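Local coordinates for Lpg0393 helical bundle domain-containing protein (Legionella pneumophila subsp. pneumophila str. Philadelphia 1, PDB 4R0G), which acts as a guanine-nucleotide exchange factor for the small GTPases Rab5, Rab21 and Rab22, probably through its VPS9-like domain, at residues F49-N54 / I91-C96; Y173-Y178 / V201-Y206. All blocks are in the same frame, centred on the assembly; numbering follows the deposited sequence.

Contact 1: residues F49-N54 / I91-C96; sequences FEWLNN and IALFPC
In the hydrophobic interior of the VPS9-like domain, Trp51 and Leu52 at the C-terminal end of helix 40-53 pack on Leu93 and Cys96 of helix 80-101. The indole of Trp51 reaches across the gap with its six-membered ring leading: CH2 lies 3.9 Å from Leu93 CD1, and CZ3 comes within 4.1 Å of Leu93 CB. The leucine approaches the ring obliquely. Trp51 carries CG anti to its own nitrogen (chi1 -158°), which carries the indole toward helix 80-101, so that its six-membered ring reaches Leu93. Cys96 SG packs against both Leu52 and Trp51, 4.0 Å from Leu52 CG and 4.3 Å from Trp51 CB. The same sulfur makes an oblique sulfur-aromatic contact, 5.3 Å from the centroid of the five-membered ring of Trp51.

The fold here is all-helical, and the two short segments cross at -53° with their axes 10.1 Å apart. A small, polarisable cysteine suits the closest backbone pairing, where the CA atoms of Leu52 and Cys96 are 6.9 Å apart, whereas the broad indole spans the wider gap to Leu93. Pro95 lacks the amide hydrogen that would bond to the preceding turn, and helix 80-101 is kinked there, just before Cys96. The polar end of Trp51 is satisfied away from this interface, NE1 donating to Asp60, while Phe56 and Trp23 meet the indole edge-to-face. The helix ends at Asn53, and Asn54, the first residue beyond it, turns its ND2 back to donate a hydrogen bond of 3.0 Å to Glu50 O, with an N-H...O angle of 159°.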
loop_
_atom_site.group_PDB
_atom_site.type_symbol
_atom_site.label_atom_id
_atom_site.label_comp_id
_atom_site.label_asym_id
_atom_site.label_seq_id
_atom_site.Cartn_x
_atom_site.Cartn_y
_atom_site.Cartn_z
ATOM N N PHE A 49 -24.694 -17.267 0.170
ATOM C CA PHE A 49 -25.467 -18.291 -0.489
ATOM C C PHE A 49 -24.538 -19.169 -1.282
ATOM O O PHE A 49 -24.477 -20.378 -1.092
ATOM C CB PHE A 49 -26.440 -17.643 -1.458
ATOM C CG PHE A 49 -27.221 -18.619 -2.245
ATOM C CD1 PHE A 49 -28.180 -19.410 -1.626
ATOM C CD2 PHE A 49 -26.996 -18.767 -3.599
ATOM C CE1 PHE A 49 -28.914 -20.326 -2.345
ATOM C CE2 PHE A 49 -27.725 -19.692 -4.335
ATOM C CZ PHE A 49 -28.692 -20.467 -3.703
ATOM N N GLU A 50 -23.779 -18.537 -2.157
ATOM C CA GLU A 50 -22.953 -19.278 -3.086
ATOM C C GLU A 50 -21.896 -20.180 -2.407
ATOM O O GLU A 50 -21.665 -21.324 -2.781
ATOM C CB GLU A 50 -22.330 -18.298 -4.063
ATOM C CG GLU A 50 -22.087 -18.914 -5.383
ATOM C CD GLU A 50 -23.344 -19.159 -6.184
ATOM O OE1 GLU A 50 -24.155 -18.224 -6.323
ATOM O OE2 GLU A 50 -23.517 -20.288 -6.689
ATOM N N TRP A 51 -21.278 -19.674 -1.373
ATOM C CA TRP A 51 -20.220 -20.409 -0.739
ATOM C C TRP A 51 -20.811 -21.589 0.035
ATOM O O TRP A 51 -20.157 -22.613 0.217
ATOM C CB TRP A 51 -19.488 -19.440 0.184
ATOM C CG TRP A 51 -18.116 -19.817 0.521
ATOM C CD1 TRP A 51 -17.522 -21.034 0.337
ATOM C CD2 TRP A 51 -17.134 -18.972 1.139
ATOM N NE1 TRP A 51 -16.226 -20.994 0.796
ATOM C CE2 TRP A 51 -15.960 -19.743 1.290
ATOM C CE3 TRP A 51 -17.138 -17.639 1.588
ATOM C CZ2 TRP A 51 -14.789 -19.220 1.869
ATOM C CZ3 TRP A 51 -15.975 -17.122 2.170
ATOM C CH2 TRP A 51 -14.820 -17.910 2.300
ATOM N N LEU A 52 -22.043 -21.432 0.508
ATOM C CA LEU A 52 -22.691 -22.479 1.284
ATOM C C LEU A 52 -23.170 -23.631 0.394
ATOM O O LEU A 52 -23.218 -24.791 0.821
ATOM C CB LEU A 52 -23.842 -21.898 2.125
ATOM C CG LEU A 52 -23.433 -21.083 3.363
ATOM C CD1 LEU A 52 -24.626 -20.583 4.149
ATOM C CD2 LEU A 52 -22.514 -21.888 4.277
ATOM N N ASN A 53 -23.522 -23.308 -0.843
ATOM C CA ASN A 53 -23.861 -24.329 -1.820
ATOM C C ASN A 53 -22.660 -24.981 -2.510
ATOM O O ASN A 53 -22.760 -26.023 -3.155
ATOM C CB ASN A 53 -24.823 -23.753 -2.846
ATOM C CG ASN A 53 -26.125 -23.368 -2.219
ATOM O OD1 ASN A 53 -26.717 -24.153 -1.496
ATOM N ND2 ASN A 53 -26.554 -22.144 -2.440
ATOM N N ASN A 54 -21.526 -24.333 -2.408
ATOM C CA ASN A 54 -20.321 -24.839 -3.013
ATOM C C ASN A 54 -19.376 -25.517 -2.061
ATOM O O ASN A 54 -18.179 -25.610 -2.293
ATOM C CB ASN A 54 -19.744 -23.901 -4.071
ATOM C CG ASN A 54 -20.658 -23.812 -5.302
ATOM O OD1 ASN A 54 -20.392 -24.436 -6.346
ATOM N ND2 ASN A 54 -21.767 -23.062 -5.166
ATOM N N ILE A 91 -16.451 -10.459 4.841
ATOM C CA ILE A 91 -17.721 -10.075 5.442
ATOM C C ILE A 91 -18.748 -11.168 5.178
ATOM O O ILE A 91 -19.678 -11.362 5.980
ATOM C CB ILE A 91 -18.209 -8.697 4.973
ATOM C CG1 ILE A 91 -17.195 -7.623 5.379
ATOM C CG2 ILE A 91 -19.512 -8.367 5.601
ATOM C CD1 ILE A 91 -17.529 -6.275 4.809
ATOM N N ALA A 92 -18.565 -11.909 4.078
ATOM C CA ALA A 92 -19.434 -13.064 3.810
ATOM C C ALA A 92 -19.027 -14.268 4.642
ATOM O O ALA A 92 -19.843 -15.122 4.941
ATOM C CB ALA A 92 -19.418 -13.421 2.369
ATOM N N LEU A 93 -17.752 -14.312 5.007
ATOM C CA LEU A 93 -17.141 -15.459 5.674
ATOM C C LEU A 93 -17.734 -15.739 7.059
ATOM O O LEU A 93 -17.981 -16.894 7.444
ATOM C CB LEU A 93 -15.641 -15.215 5.813
ATOM C CG LEU A 93 -14.956 -16.189 6.779
ATOM C CD1 LEU A 93 -14.982 -17.589 6.219
ATOM C CD2 LEU A 93 -13.523 -15.780 7.082
ATOM N N PHE A 94 -17.940 -14.659 7.797
ATOM C CA PHE A 94 -18.322 -14.758 9.185
ATOM C C PHE A 94 -19.716 -15.332 9.341
ATOM O O PHE A 94 -19.896 -16.247 10.141
ATOM C CB PHE A 94 -18.115 -13.425 9.922
ATOM C CG PHE A 94 -16.705 -12.916 9.844
ATOM C CD1 PHE A 94 -15.645 -13.739 10.158
ATOM C CD2 PHE A 94 -16.435 -11.638 9.410
ATOM C CE1 PHE A 94 -14.348 -13.281 10.064
ATOM C CE2 PHE A 94 -15.130 -11.183 9.316
ATOM C CZ PHE A 94 -14.102 -12.006 9.636
ATOM N N PRO A 95 -20.700 -14.829 8.569
ATOM C CA PRO A 95 -22.011 -15.505 8.566
ATOM C C PRO A 95 -21.924 -16.999 8.257
ATOM O O PRO A 95 -22.535 -17.795 8.985
ATOM C CB PRO A 95 -22.754 -14.824 7.424
ATOM C CG PRO A 95 -22.156 -13.480 7.342
ATOM C CD PRO A 95 -20.706 -13.609 7.743
ATOM N N CYS A 96 -21.188 -17.370 7.207
ATOM C CA CYS A 96 -21.006 -18.784 6.887
ATOM C C CYS A 96 -20.446 -19.564 8.099
ATOM O O CYS A 96 -20.905 -20.654 8.405
ATOM C CB CYS A 96 -20.114 -18.996 5.644
ATOM S SG CYS A 96 -20.743 -18.272 4.096
#

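Contact 2: residues Y173-Y178 / V201-Y206; sequences YLIEDY and VRLAKY
Helices 155-183 and 193-208 run nearly antiparallel through segments 173-178 and 201-206, their short axes 9.8 Å apart at an angle of 160°, with Ile175 and Ala204 as the nearest backbone pair. Ile175 points toward the partner helix and meets both Leu203 and Ala204. Its CD1 methyl lies 3.6 Å from Leu203 CD2 and 4.0 Å from Leu203 CG, while the CG2 branch reaches the same CD2 methyl at 3.9 Å. One leucine methyl is thus held against both branches of the isoleucine, and the two side chains cross at about a right angle. The chi1 of Ile175 (-72°) sets CG1 anti to the carbonyl carbon and CG2 anti to the backbone nitrogen, spreading the branches so that CG2 can also meet Ala204 CB, 4.1 Å away. Branched aliphatic side chains fill such an interface without needing polar partners, and no hydrogen bond links the two segments. Alanine suits the place opposite Ile175 because its single methyl allows the backbones to come close. At the margin, Glu176 starts off to one side but bends at chi2 (69°), bringing OE2 to 4.2 Å from Ala204 CB, a van der Waals contact; Glu176 also packs on Glu74 of the second subunit. Asp177 accepts hydrogen bonds from the backbone nitrogens of Glu74 and Ser75 of that subunit.

Within the helical bundle domain, Ile175 also packs on Val200 and Leu207 of helix 193-208 and on Ile244 of helix 235-244, and Leu203 rests against Tyr224 of helix 215-229.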
loop_
_atom_site.group_PDB
_atom_site.type_symbol
_atom_site.label_atom_id
_atom_site.label_comp_id
_atom_site.label_asym_id
_atom_site.label_seq_id
_atom_site.Cartn_x
_atom_site.Cartn_y
_atom_site.Cartn_z
ATOM N N TYR A 173 0.459 -2.224 -9.800
ATOM C CA TYR A 173 0.446 -0.876 -9.227
ATOM C C TYR A 173 1.447 0.050 -9.899
ATOM O O TYR A 173 1.179 1.235 -10.093
ATOM C CB TYR A 173 0.722 -0.930 -7.726
ATOM C CG TYR A 173 -0.156 -1.901 -6.992
ATOM C CD1 TYR A 173 -1.535 -1.831 -7.096
ATOM C CD2 TYR A 173 0.395 -2.902 -6.220
ATOM C CE1 TYR A 173 -2.356 -2.736 -6.430
ATOM C CE2 TYR A 173 -0.400 -3.808 -5.553
ATOM C CZ TYR A 173 -1.774 -3.729 -5.662
ATOM O OH TYR A 173 -2.557 -4.649 -4.998
ATOM N N LEU A 174 2.622 -0.478 -10.224
ATOM C CA LEU A 174 3.653 0.344 -10.846
ATOM C C LEU A 174 3.126 0.931 -12.141
ATOM O O LEU A 174 3.360 2.102 -12.432
ATOM C CB LEU A 174 4.898 -0.493 -11.138
ATOM C CG LEU A 174 6.128 0.206 -11.737
ATOM C CD1 LEU A 174 6.762 1.130 -10.742
ATOM C CD2 LEU A 174 7.158 -0.802 -12.225
ATOM N N ILE A 175 2.401 0.096 -12.896
ATOM C CA ILE A 175 1.903 0.442 -14.229
ATOM C C ILE A 175 0.814 1.492 -14.139
ATOM O O ILE A 175 0.684 2.351 -15.011
ATOM C CB ILE A 175 1.431 -0.807 -15.021
ATOM C CG1 ILE A 175 2.641 -1.627 -15.455
ATOM C CG2 ILE A 175 0.685 -0.419 -16.277
ATOM C CD1 ILE A 175 2.290 -2.998 -15.925
ATOM N N GLU A 176 0.049 1.438 -13.062
ATOM C CA GLU A 176 -0.966 2.445 -12.823
ATOM C C GLU A 176 -0.255 3.793 -12.568
ATOM O O GLU A 176 -0.686 4.848 -13.043
ATOM C CB GLU A 176 -1.870 2.001 -11.654
ATOM C CG GLU A 176 -3.362 2.130 -11.899
ATOM C CD GLU A 176 -3.928 1.158 -12.950
ATOM O OE1 GLU A 176 -3.994 -0.069 -12.672
ATOM O OE2 GLU A 176 -4.345 1.629 -14.044
ATOM N N ASP A 177 0.865 3.746 -11.857
ATOM C CA ASP A 177 1.571 4.963 -11.485
ATOM C C ASP A 177 2.304 5.567 -12.674
ATOM O O ASP A 177 2.431 6.793 -12.791
ATOM C CB ASP A 177 2.516 4.715 -10.295
ATOM C CG ASP A 177 1.766 4.589 -8.959
ATOM O OD1 ASP A 177 0.688 5.203 -8.831
ATOM O OD2 ASP A 177 2.232 3.885 -8.028
ATOM N N TYR A 178 2.776 4.705 -13.565
ATOM C CA TYR A 178 3.320 5.165 -14.829
ATOM C C TYR A 178 2.214 5.896 -15.557
ATOM O O TYR A 178 2.391 7.033 -15.979
ATOM C CB TYR A 178 3.784 3.964 -15.639
ATOM C CG TYR A 178 4.374 4.251 -17.008
ATOM C CD1 TYR A 178 4.657 5.546 -17.428
ATOM C CD2 TYR A 178 4.650 3.205 -17.879
ATOM C CE1 TYR A 178 5.190 5.788 -18.687
ATOM C CE2 TYR A 178 5.182 3.433 -19.133
ATOM C CZ TYR A 178 5.449 4.722 -19.535
ATOM O OH TYR A 178 5.985 4.933 -20.784
ATOM N N VAL A 201 -2.410 2.145 -21.092
ATOM C CA VAL A 201 -3.778 1.787 -20.752
ATOM C C VAL A 201 -4.091 0.354 -21.156
ATOM O O VAL A 201 -4.710 -0.405 -20.402
ATOM C CB VAL A 201 -4.762 2.757 -21.428
ATOM C CG1 VAL A 201 -6.173 2.311 -21.187
ATOM C CG2 VAL A 201 -4.535 4.155 -20.893
ATOM N N ARG A 202 -3.652 -0.020 -22.347
ATOM C CA ARG A 202 -3.958 -1.344 -22.848
ATOM C C ARG A 202 -3.123 -2.366 -22.117
ATOM O O ARG A 202 -3.599 -3.440 -21.805
ATOM C CB ARG A 202 -3.759 -1.417 -24.368
ATOM C CG ARG A 202 -4.823 -0.642 -25.113
ATOM C CD ARG A 202 -4.322 -0.129 -26.426
ATOM N NE ARG A 202 -3.615 -1.174 -27.148
ATOM C CZ ARG A 202 -2.593 -0.943 -27.961
ATOM N NH1 ARG A 202 -2.184 0.309 -28.152
ATOM N NH2 ARG A 202 -1.993 -1.965 -28.567
ATOM N N LEU A 203 -1.875 -2.022 -21.841
ATOM C CA LEU A 203 -1.026 -2.848 -20.997
ATOM C C LEU A 203 -1.675 -3.042 -19.616
ATOM O O LEU A 203 -1.767 -4.165 -19.120
ATOM C CB LEU A 203 0.367 -2.236 -20.868
ATOM C CG LEU A 203 1.254 -2.905 -19.808
ATOM C CD1 LEU A 203 1.724 -4.282 -20.250
ATOM C CD2 LEU A 203 2.448 -1.972 -19.413
ATOM N N ALA A 204 -2.143 -1.948 -19.021
ATOM C CA ALA A 204 -2.856 -2.019 -17.755
ATOM C C ALA A 204 -4.053 -2.977 -17.861
ATOM O O ALA A 204 -4.260 -3.840 -16.983
ATOM C CB ALA A 204 -3.310 -0.663 -17.354
ATOM N N LYS A 205 -4.819 -2.823 -18.949
ATOM C CA LYS A 205 -5.983 -3.667 -19.220
ATOM C C LYS A 205 -5.602 -5.138 -19.415
ATOM O O LYS A 205 -6.293 -6.032 -18.913
ATOM C CB LYS A 205 -6.785 -3.147 -20.424
ATOM N N TYR A 206 -4.527 -5.401 -20.159
ATOM C CA TYR A 206 -4.123 -6.783 -20.409
ATOM C C TYR A 206 -3.741 -7.434 -19.080
ATOM O O TYR A 206 -4.146 -8.550 -18.768
ATOM C CB TYR A 206 -2.964 -6.886 -21.426
ATOM C CG TYR A 206 -2.342 -8.269 -21.423
ATOM C CD1 TYR A 206 -2.893 -9.303 -22.169
ATOM C CD2 TYR A 206 -1.223 -8.557 -20.639
ATOM C CE1 TYR A 206 -2.339 -10.593 -22.148
ATOM C CE2 TYR A 206 -0.667 -9.854 -20.609
ATOM C CZ TYR A 206 -1.229 -10.858 -21.365
ATOM O OH TYR A 206 -0.679 -12.125 -21.341
#

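After three N-terminal helices (5-14, 17-20, 23-30) the chain enters helix 40-53, whose end opens contact 1, then passes through helix 58-71 before helix 80-101 returns to close it over 36 intervening residues. It continues through helices 116-126 and 132-151 into the long helix 155-183, which opens contact 2; helix 193-208 closes that contact after a shorter excursion of 22 residues. The two closures therefore follow in series, neither nested nor crossed. Contact 1 joins helices of the VPS9-like domain, contact 2 helices of the helical bundle domain. They lie on opposite sides of the chain's centre, with centres 33 Å apart and nearest atoms about 18 Å apart.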